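Local coordinates for protein exoglucanase A (PDB 7CBD) that hydrolyses beta-1,4-glucosidic linkages of cellulose with inversion of anomeric configuration, releasing cellobiose from the non-reducing chain ends, this being its catalytic domain, at residues K260-N265 with A318-N323. Numbering follows the deposited sequence.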
ATOM      1  N   LYS A 260      -8.686  -0.313 -23.937  1.00  9.88           N
ATOM      2  CA  LYS A 260      -8.890   0.901 -23.152  1.00 10.27           C
ATOM      3  C   LYS A 260      -8.388   0.737 -21.720  1.00  9.24           C
ATOM      4  O   LYS A 260      -7.824   1.669 -21.135  1.00 10.59           O
ATOM      5  CB  LYS A 260     -10.384   1.248 -23.171  1.00 11.57           C
ATOM      6  CG  LYS A 260     -10.769   2.579 -22.546  1.00 12.80           C
ATOM      7  CD  LYS A 260     -12.287   2.789 -22.600  1.00 14.03           C
ATOM      8  CE  LYS A 260     -12.667   4.210 -22.204  1.00 15.55           C
ATOM      9  NZ  LYS A 260     -14.122   4.498 -22.376  1.00 18.04           N
ATOM     10  N   PHE A 261      -8.574  -0.444 -21.140  1.00  8.04           N
ATOM     11  CA  PHE A 261      -8.187  -0.619 -19.749  1.00  8.32           C
ATOM     12  C   PHE A 261      -6.674  -0.613 -19.566  1.00  7.78           C
ATOM     13  O   PHE A 261      -6.180  -0.136 -18.537  1.00  8.41           O
ATOM     14  CB  PHE A 261      -8.783  -1.910 -19.195  1.00  8.59           C
ATOM     15  CG  PHE A 261      -8.682  -2.028 -17.700  1.00  8.20           C
ATOM     16  CD1 PHE A 261      -9.456  -1.228 -16.872  1.00  8.79           C
ATOM     17  CD2 PHE A 261      -7.801  -2.931 -17.118  1.00  8.72           C
ATOM     18  CE1 PHE A 261      -9.370  -1.340 -15.496  1.00  9.09           C
ATOM     19  CE2 PHE A 261      -7.715  -3.052 -15.741  1.00  8.48           C
ATOM     20  CZ  PHE A 261      -8.496  -2.255 -14.933  1.00  9.27           C
ATOM     21  N   TYR A 262      -5.915  -1.141 -20.529  1.00  7.19           N
ATOM     22  CA  TYR A 262      -4.482  -1.291 -20.303  1.00  7.34           C
ATOM     23  C   TYR A 262      -3.617  -0.239 -20.989  1.00  7.35           C
ATOM     24  O   TYR A 262      -2.477  -0.042 -20.564  1.00  7.35           O
ATOM     25  CB  TYR A 262      -3.998  -2.711 -20.637  1.00  7.48           C
ATOM     26  CG  TYR A 262      -4.475  -3.736 -19.637  1.00  7.47           C
ATOM     27  CD1 TYR A 262      -4.169  -3.620 -18.289  1.00  6.83           C
ATOM     28  CD2 TYR A 262      -5.253  -4.810 -20.040  1.00  8.10           C
ATOM     29  CE1 TYR A 262      -4.618  -4.552 -17.373  1.00  7.27           C
ATOM     30  CE2 TYR A 262      -5.707  -5.751 -19.138  1.00  8.48           C
ATOM     31  CZ  TYR A 262      -5.389  -5.621 -17.807  1.00  7.72           C
ATOM     32  OH  TYR A 262      -5.855  -6.562 -16.917  1.00  8.57           O
ATOM     33  N   GLU A 263      -4.109   0.438 -22.027  1.00  7.30           N
ATOM     34  CA  GLU A 263      -3.385   1.578 -22.612  1.00  8.08           C
ATOM     35  C   GLU A 263      -1.959   1.197 -23.021  1.00  8.19           C
ATOM     36  O   GLU A 263      -1.012   1.961 -22.824  1.00  8.46           O
ATOM     37  CB  GLU A 263      -3.368   2.786 -21.665  1.00  8.14           C
ATOM     38  CG  GLU A 263      -4.744   3.328 -21.297  1.00  9.97           C
ATOM     39  CD  GLU A 263      -4.703   4.456 -20.268  1.00 10.08           C
ATOM     40  OE1 GLU A 263      -3.698   4.588 -19.532  1.00 11.09           O
ATOM     41  OE2 GLU A 263      -5.701   5.207 -20.181  1.00 11.49           O
ATOM     42  N   TRP A 264      -1.800  -0.004 -23.576  1.00  9.08           N
ATOM     43  CA  TRP A 264      -0.544  -0.557 -24.110  1.00  8.11           C
ATOM     44  C   TRP A 264       0.437  -1.057 -23.039  1.00  8.38           C
ATOM     45  O   TRP A 264       1.536  -1.501 -23.388  1.00  9.80           O
ATOM     46  CB  TRP A 264       0.174   0.369 -25.108  1.00  9.90           C
ATOM     47  CG  TRP A 264      -0.668   0.738 -26.312  1.00 12.10           C
ATOM     48  CD1 TRP A 264      -1.501   1.815 -26.434  1.00 13.67           C
ATOM     49  CD2 TRP A 264      -0.746   0.031 -27.558  1.00 12.14           C
ATOM     50  NE1 TRP A 264      -2.093   1.821 -27.677  1.00 14.07           N
ATOM     51  CE2 TRP A 264      -1.644   0.738 -28.386  1.00 12.88           C
ATOM     52  CE3 TRP A 264      -0.144  -1.128 -28.054  1.00 12.98           C
ATOM     53  CZ2 TRP A 264      -1.952   0.323 -29.680  1.00 14.20           C
ATOM     54  CZ3 TRP A 264      -0.452  -1.539 -29.340  1.00 13.13           C
ATOM     55  CH2 TRP A 264      -1.350  -0.816 -30.137  1.00 13.72           C
ATOM     56  N   ASN A 265       0.078  -0.997 -21.761  1.00  6.69           N
ATOM     57  CA  ASN A 265       0.924  -1.489 -20.679  1.00  6.82           C
ATOM     58  C   ASN A 265       1.039  -3.014 -20.756  1.00  8.21           C
ATOM     59  O   ASN A 265       0.038  -3.707 -20.934  1.00  8.65           O
ATOM     60  CB  ASN A 265       0.222  -1.102 -19.376  1.00  6.76           C
ATOM     61  CG  ASN A 265       1.114  -1.134 -18.157  1.00  5.57           C
ATOM     62  OD1 ASN A 265       2.135  -1.823 -18.103  1.00  7.28           O
ATOM     63  ND2 ASN A 265       0.707  -0.378 -17.141  1.00  6.34           N
ATOM     64  N   ALA A 318     -13.964  -5.969 -25.342  1.00 12.41           N
ATOM     65  CA  ALA A 318     -14.907  -6.904 -24.741  1.00 13.15           C
ATOM     66  C   ALA A 318     -14.169  -8.055 -24.072  1.00 11.88           C
ATOM     67  O   ALA A 318     -14.549  -8.499 -22.981  1.00 12.14           O
ATOM     68  CB  ALA A 318     -15.872  -7.428 -25.808  1.00 14.33           C
ATOM     69  N   TYR A 319     -13.102  -8.539 -24.709  1.00 12.44           N
ATOM     70  CA  TYR A 319     -12.320  -9.628 -24.135  1.00 11.13           C
ATOM     71  C   TYR A 319     -11.699  -9.206 -22.815  1.00 10.12           C
ATOM     72  O   TYR A 319     -11.797  -9.922 -21.812  1.00 10.41           O
ATOM     73  CB  TYR A 319     -11.231 -10.047 -25.121  1.00 11.28           C
ATOM     74  CG  TYR A 319     -10.425 -11.248 -24.689  1.00 11.03           C
ATOM     75  CD1 TYR A 319     -10.868 -12.536 -24.960  1.00 11.94           C
ATOM     76  CD2 TYR A 319      -9.212 -11.098 -24.024  1.00 11.12           C
ATOM     77  CE1 TYR A 319     -10.130 -13.642 -24.573  1.00 11.77           C
ATOM     78  CE2 TYR A 319      -8.465 -12.198 -23.635  1.00 10.21           C
ATOM     79  CZ  TYR A 319      -8.929 -13.473 -23.917  1.00 10.83           C
ATOM     80  OH  TYR A 319      -8.207 -14.584 -23.538  1.00 12.53           O
ATOM     81  N   VAL A 320     -11.037  -8.047 -22.801  1.00 10.11           N
ATOM     82  CA  VAL A 320     -10.395  -7.588 -21.575  1.00  8.54           C
ATOM     83  C   VAL A 320     -11.437  -7.290 -20.506  1.00  8.64           C
ATOM     84  O   VAL A 320     -11.281  -7.682 -19.347  1.00  9.70           O
ATOM     85  CB  VAL A 320      -9.477  -6.388 -21.863  1.00  9.07           C
ATOM     86  CG1 VAL A 320      -9.121  -5.655 -20.573  1.00  9.86           C
ATOM     87  CG2 VAL A 320      -8.226  -6.861 -22.590  1.00  9.96           C
ATOM     88  N   ASP A 321     -12.530  -6.619 -20.884  1.00  9.58           N
ATOM     89  CA  ASP A 321     -13.507  -6.197 -19.887  1.00 10.91           C
ATOM     90  C   ASP A 321     -14.264  -7.377 -19.286  1.00 11.66           C
ATOM     91  O   ASP A 321     -14.683  -7.313 -18.124  1.00 12.01           O
ATOM     92  CB  ASP A 321     -14.456  -5.157 -20.486  1.00 11.59           C
ATOM     93  CG  ASP A 321     -13.769  -3.823 -20.750  1.00 12.70           C
ATOM     94  OD1 ASP A 321     -12.641  -3.612 -20.240  1.00 12.41           O
ATOM     95  OD2 ASP A 321     -14.358  -2.987 -21.474  1.00 14.68           O
ATOM     96  N   ALA A 322     -14.443  -8.458 -20.045  1.00 11.05           N
ATOM     97  CA  ALA A 322     -15.114  -9.630 -19.493  1.00 12.38           C
ATOM     98  C   ALA A 322     -14.180 -10.483 -18.646  1.00 11.67           C
ATOM     99  O   ALA A 322     -14.645 -11.206 -17.759  1.00 13.96           O
ATOM    100  CB  ALA A 322     -15.701 -10.484 -20.618  1.00 13.37           C
ATOM    101  N   ASN A 323     -12.871 -10.412 -18.891  1.00 10.98           N
ATOM    102  CA  ASN A 323     -11.934 -11.361 -18.313  1.00 10.20           C
ATOM    103  C   ASN A 323     -11.019 -10.783 -17.241  1.00  9.04           C
ATOM    104  O   ASN A 323     -10.360 -11.562 -16.542  1.00 10.42           O
ATOM    105  CB  ASN A 323     -11.105 -12.032 -19.416  1.00 10.69           C
ATOM    106  CG  ASN A 323     -11.946 -12.940 -20.287  1.00 13.15           C
ATOM    107  OD1 ASN A 323     -12.713 -13.756 -19.778  1.00 15.33           O
ATOM    108  ND2 ASN A 323     -11.818 -12.799 -21.599  1.00 14.16           N
TER
HETATM  109  O   HOH W   1     -10.734  -2.251 -21.989  1.00 12.12           O
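Y262 and V320 meet obliquely: the methyl CG1 of the valine lies 3.7 Å from CE2 of the tyrosine ring, with CD2 slightly farther off. One face of that ring carries the rim of its neighbour, F261, whose CD2 stands 3.6 Å above the plane of the Y262 ring and off its centre; from the phenylalanine's side, Y262 CZ lies at the edge of the F261 ring, in its plane. F268 also stacks with Y262. Because chi1 of V320 is 164°, CG1 points away from the backbone N and touches both residues, the ring of Y262 and, at 4.0 Å, CB of F261, whose ring leads off from the helix. The pair illustrates how loops pack outside the parallel strands of the distorted beta/alpha barrel of glycoside hydrolase family 6: the loop between strand 254-255 and helix 270-283, containing a type I' turn from Y262 to N265, meets short helix 316-323 of the connection after strand 291-295, away from the predicted catalytic D149 and D371. No direct hydrogen bond joins the two segments. Instead, a water accepts from F261 N at 2.9 Å and donates to D321 OD1, which also salt-bridges R324. K260 N is hydrogen-bonded to N317 OD1, just before 318-323.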